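Local coordinates for protein 6-phospho-alpha-glucosidase (Merdibacter massiliensis, PDB 6VC6) that probably hydrolyses 6-phospho-alpha-glucosides such as maltose 6'-phosphate, working with bound NAD and a manganese ion, at residues A[374-378]-A[379-383]; A[228-231]-A[232-236]. All coordinates share one frame; numbering follows the deposited sequence.

Interaction 1 (A[374-378]-A[379-383])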
loop_
_atom_site.group_PDB
_atom_site.type_symbol
_atom_site.label_atom_id
_atom_site.label_comp_id
_atom_site.label_asym_id
_atom_site.label_seq_id
_atom_site.Cartn_x
_atom_site.Cartn_y
_atom_site.Cartn_z
ATOM N N GLY A 374 -4.047 -6.322 -22.827
ATOM C CA GLY A 374 -5.078 -6.276 -23.841
ATOM C C GLY A 374 -6.358 -5.661 -23.312
ATOM O O GLY A 374 -6.387 -4.970 -22.290
ATOM N N ASN A 375 -7.442 -5.926 -24.034
ATOM C CA ASN A 375 -8.753 -5.438 -23.634
ATOM C C ASN A 375 -9.319 -6.319 -22.528
ATOM O O ASN A 375 -9.396 -7.544 -22.674
ATOM C CB ASN A 375 -9.700 -5.410 -24.833
ATOM C CG ASN A 375 -9.224 -4.477 -25.928
ATOM O OD1 ASN A 375 -9.048 -3.279 -25.706
ATOM N ND2 ASN A 375 -9.010 -5.024 -27.119
ATOM N N ILE A 376 -9.708 -5.698 -21.420
ATOM C CA ILE A 376 -10.296 -6.418 -20.293
ATOM C C ILE A 376 -11.788 -6.585 -20.553
ATOM O O ILE A 376 -12.377 -5.782 -21.291
ATOM C CB ILE A 376 -10.029 -5.691 -18.966
ATOM C CG1 ILE A 376 -10.498 -4.237 -19.043
ATOM C CG2 ILE A 376 -8.550 -5.757 -18.615
ATOM C CD1 ILE A 376 -10.384 -3.491 -17.732
ATOM N N PRO A 377 -12.435 -7.607 -19.989
ATOM C CA PRO A 377 -13.865 -7.812 -20.248
ATOM C C PRO A 377 -14.710 -6.630 -19.790
ATOM O O PRO A 377 -14.285 -5.789 -18.994
ATOM C CB PRO A 377 -14.194 -9.076 -19.444
ATOM C CG PRO A 377 -12.890 -9.795 -19.335
ATOM C CD PRO A 377 -11.850 -8.718 -19.218
ATOM N N GLN A 378 -15.940 -6.587 -20.311
ATOM C CA GLN A 378 -16.806 -5.429 -20.107
ATOM C C GLN A 378 -17.176 -5.250 -18.639
ATOM O O GLN A 378 -17.253 -4.118 -18.146
ATOM C CB GLN A 378 -18.066 -5.570 -20.961
ATOM C CG GLN A 378 -18.899 -4.304 -21.059
ATOM C CD GLN A 378 -18.371 -3.337 -22.099
ATOM O OE1 GLN A 378 -18.060 -3.727 -23.225
ATOM N NE2 GLN A 378 -18.267 -2.066 -21.727
ATOM N N PHE A 379 -17.418 -6.353 -17.926
ATOM C CA PHE A 379 -17.817 -6.260 -16.524
ATOM C C PHE A 379 -16.746 -5.575 -15.687
ATOM O O PHE A 379 -17.053 -4.726 -14.842
ATOM C CB PHE A 379 -18.117 -7.657 -15.977
ATOM C CG PHE A 379 -18.387 -7.688 -14.501
ATOM C CD1 PHE A 379 -19.494 -7.043 -13.970
ATOM C CD2 PHE A 379 -17.541 -8.371 -13.642
ATOM C CE1 PHE A 379 -19.745 -7.073 -12.610
ATOM C CE2 PHE A 379 -17.788 -8.406 -12.283
ATOM C CZ PHE A 379 -18.891 -7.756 -11.765
ATOM N N TYR A 380 -15.479 -5.922 -15.916
ATOM C CA TYR A 380 -14.389 -5.323 -15.157
ATOM C C TYR A 380 -14.037 -3.933 -15.666
ATOM O O TYR A 380 -13.542 -3.104 -14.894
ATOM C CB TYR A 380 -13.165 -6.239 -15.201
ATOM C CG TYR A 380 -13.490 -7.673 -14.844
ATOM C CD1 TYR A 380 -13.421 -8.113 -13.528
ATOM C CD2 TYR A 380 -13.881 -8.582 -15.819
ATOM C CE1 TYR A 380 -13.723 -9.419 -13.195
ATOM C CE2 TYR A 380 -14.189 -9.890 -15.495
ATOM C CZ TYR A 380 -14.107 -10.303 -14.182
ATOM O OH TYR A 380 -14.410 -11.605 -13.855
ATOM N N LEU A 381 -14.283 -3.659 -16.949
ATOM C CA LEU A 381 -14.072 -2.311 -17.465
ATOM C C LEU A 381 -15.000 -1.315 -16.781
ATOM O O LEU A 381 -14.583 -0.208 -16.426
ATOM C CB LEU A 381 -14.281 -2.285 -18.979
ATOM C CG LEU A 381 -14.063 -0.931 -19.656
ATOM C CD1 LEU A 381 -12.584 -0.584 -19.686
ATOM C CD2 LEU A 381 -14.648 -0.922 -21.059
ATOM N N GLY A 382 -16.264 -1.695 -16.582
ATOM C CA GLY A 382 -17.195 -0.801 -15.915
ATOM C C GLY A 382 -16.806 -0.521 -14.475
ATOM O O GLY A 382 -16.942 0.607 -13.995
ATOM N N LEU A 383 -16.309 -1.540 -13.772
ATOM C CA LEU A 383 -15.913 -1.357 -12.380
ATOM C C LEU A 383 -14.690 -0.453 -12.267
ATOM O O LEU A 383 -14.657 0.463 -11.437
ATOM C CB LEU A 383 -15.636 -2.713 -11.729
ATOM C CG LEU A 383 -16.840 -3.610 -11.432
ATOM C CD1 LEU A 383 -16.381 -5.013 -11.060
ATOM C CD2 LEU A 383 -17.697 -3.014 -10.327
#
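Tyr380 and Pro377 meet because the tyrosine's first torsion (chi1 -50°) sets CG beside its own backbone N and swings the ring back toward the chain that enters the helix. In Ile376, CG1 lies between the backbone N and the carbonyl carbon (chi1 54°), and the extended branch beyond it carries CD1 to the backbone of Leu381. The start of helix 378-400 thus illustrates how a proline at the N-cap can be met by a side chain and a backbone N-H of the turn that follows. The Pro377 ring lies at the edge of the Tyr380 ring: Pro377 CB approaches Tyr380 CD2 at 3.7 Å, near the ring plane, with CG alongside. A face of the same aromatic ring receives the edge of Phe379, whose CD2 stands 3.9 Å above the Tyr380 plane, over its centre. Ile376 CD1 comes within 3.9 Å of Leu381 CA and touches the leucine's CD1 branch at 4.1 Å. The other branch, Leu381 CD2, runs past the amide nitrogen NE2 of Gln378. Two backbone bonds close the turn: Leu381 N to Pro377 O at 3.0 Å, in the carbonyl plane, and Gly382 N to Gln378 O, also 3.0 Å. Trp203 meets the Tyr380 ring edge-to-face, Phe258 meets it with the planes at about 35°, and Asn350 ND2 binds Ile376 O. With Tyr380 cut back to a methyl, as by an alanine here, Pro377 and Phe379 would probably lose their aromatic neighbour, opening a gap facing Trp203 and Phe258. Chemically, the missing N-H of Pro377 costs nothing, since a helix's first N-H groups have no partner from an earlier turn, and the apolar contacts are consistent with a defined approach of loop to helix.

Interaction 2 (A[228-231]-A[232-236])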
loop_
_atom_site.group_PDB
_atom_site.type_symbol
_atom_site.label_atom_id
_atom_site.label_comp_id
_atom_site.label_asym_id
_atom_site.label_seq_id
_atom_site.Cartn_x
_atom_site.Cartn_y
_atom_site.Cartn_z
ATOM N N GLY A 228 -11.670 -23.597 1.800
ATOM C CA GLY A 228 -11.653 -22.187 2.130
ATOM C C GLY A 228 -10.357 -21.526 1.711
ATOM O O GLY A 228 -9.529 -22.087 0.988
ATOM N N PHE A 229 -10.181 -20.300 2.196
ATOM C CA PHE A 229 -9.032 -19.480 1.826
ATOM C C PHE A 229 -8.483 -18.809 3.074
ATOM O O PHE A 229 -9.185 -18.027 3.720
ATOM C CB PHE A 229 -9.423 -18.437 0.777
ATOM C CG PHE A 229 -8.256 -17.861 0.031
ATOM C CD1 PHE A 229 -7.403 -18.681 -0.689
ATOM C CD2 PHE A 229 -8.016 -16.497 0.043
ATOM C CE1 PHE A 229 -6.328 -18.152 -1.378
ATOM C CE2 PHE A 229 -6.944 -15.962 -0.644
ATOM C CZ PHE A 229 -6.099 -16.790 -1.357
ATOM N N LEU A 230 -7.230 -19.113 3.408
ATOM C CA LEU A 230 -6.571 -18.571 4.582
ATOM C C LEU A 230 -5.362 -17.736 4.179
ATOM O O LEU A 230 -4.697 -18.041 3.183
ATOM C CB LEU A 230 -6.108 -19.687 5.527
ATOM C CG LEU A 230 -7.167 -20.458 6.315
ATOM C CD1 LEU A 230 -6.514 -21.556 7.142
ATOM C CD2 LEU A 230 -7.969 -19.520 7.202
ATOM N N PRO A 231 -5.052 -16.680 4.927
ATOM C CA PRO A 231 -3.772 -15.996 4.724
ATOM C C PRO A 231 -2.620 -16.905 5.116
ATOM O O PRO A 231 -2.771 -17.819 5.931
ATOM C CB PRO A 231 -3.866 -14.775 5.647
ATOM C CG PRO A 231 -4.871 -15.158 6.681
ATOM C CD PRO A 231 -5.854 -16.061 5.996
ATOM N N GLN A 232 -1.454 -16.650 4.514
ATOM C CA GLN A 232 -0.305 -17.521 4.740
ATOM C C GLN A 232 0.130 -17.510 6.201
ATOM O O GLN A 232 0.599 -18.531 6.719
ATOM C CB GLN A 232 0.857 -17.112 3.834
ATOM C CG GLN A 232 2.134 -17.914 4.069
ATOM C CD GLN A 232 3.347 -17.323 3.378
ATOM O OE1 GLN A 232 3.714 -16.173 3.615
ATOM N NE2 GLN A 232 3.989 -18.118 2.530
ATOM N N ASP A 233 -0.025 -16.377 6.882
ATOM C CA ASP A 233 0.307 -16.241 8.295
ATOM C C ASP A 233 -0.952 -16.196 9.156
ATOM O O ASP A 233 -1.029 -15.445 10.128
ATOM C CB ASP A 233 1.162 -14.999 8.530
ATOM C CG ASP A 233 0.601 -13.763 7.851
ATOM O OD1 ASP A 233 -0.468 -13.859 7.213
ATOM O OD2 ASP A 233 1.231 -12.688 7.958
ATOM N N ALA A 234 -1.944 -17.025 8.808
ATOM C CA ALA A 234 -3.258 -16.966 9.441
ATOM C C ALA A 234 -3.204 -17.127 10.955
ATOM O O ALA A 234 -4.121 -16.671 11.647
ATOM C CB ALA A 234 -4.172 -18.039 8.848
ATOM N N GLU A 235 -2.156 -17.758 11.487
ATOM C CA GLU A 235 -2.086 -17.982 12.926
ATOM C C GLU A 235 -1.827 -16.688 13.690
ATOM O O GLU A 235 -2.210 -16.576 14.860
ATOM C CB GLU A 235 -1.007 -19.015 13.245
ATOM C CG GLU A 235 -1.420 -20.457 12.982
ATOM C CD GLU A 235 -1.600 -20.757 11.504
ATOM O OE1 GLU A 235 -0.769 -20.292 10.696
ATOM O OE2 GLU A 235 -2.572 -21.457 11.151
ATOM N N GLN A 236 -1.190 -15.707 13.054
ATOM C CA GLN A 236 -0.811 -14.434 13.649
ATOM C C GLN A 236 -1.752 -13.293 13.282
ATOM O O GLN A 236 -1.525 -12.159 13.713
ATOM C CB GLN A 236 0.620 -14.064 13.239
ATOM C CG GLN A 236 1.690 -14.981 13.804
ATOM C CD GLN A 236 2.555 -15.596 12.721
ATOM O OE1 GLN A 236 2.249 -15.491 11.533
ATOM N NE2 GLN A 236 3.645 -16.236 13.126
#
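Pro231 and Ala234 face each other across a type I beta turn, the proline ring directed with its CG at the alanine methyl, 3.7 Å from Ala234 CB. That methyl points back at the preceding segment and sits close to the proline carbonyl as well, with Ala234 CB 3.2 Å from Pro231 O. Leu230 adds a looser contact, CB to CB at 4.2 Å from Ala234. The carboxylate of Asp233 is folded back over the turn by a first torsion of 48°, which brings OD1 to 3.9 Å from Pro231 CB; its charge is met by Arg237 in a salt bridge. Gln232, its CG anti to the backbone N (chi1 176°) and its chain extended, reaches helix 172-184, where Arg178 NH1 bonds to OE1. The closing bond of the turn, Ala234 N to Pro231 O at 3.1 Å, is weak, bent to 128° at the hydrogen. Arg182 binds both Gln232 O and Glu235 OE2, while Leu242 of helix 239-246 touches Pro231 and Ala234. With so poor a closing bond, the shape of the turn seems to owe much to the proline-alanine packing and to arginines that tie its polar rim to the neighbouring helix.

Both contacts are short-range, and each pairs a proline carbonyl with a backbone N-H further along the chain. Each mixes two buried residues (Ile376 and Tyr380; Pro231 and Ala234) with exposed ones beside them. They hold no element in common: interaction 1 joins the loop after strand 367-370 to helix 378-400, whereas interaction 2 lies against helices 172-184 and 239-246. Interaction 1 is the more peripheral, its centre about 23 Å from that of the chain, and aromatic and aliphatic groups dominate it. Interaction 2 holds a type I beta turn and sets a small proline-alanine contact among polar groups that bond to arginines outside it; the Asp233 side chain lies about 9 Å from the bound glucose 6-phosphate.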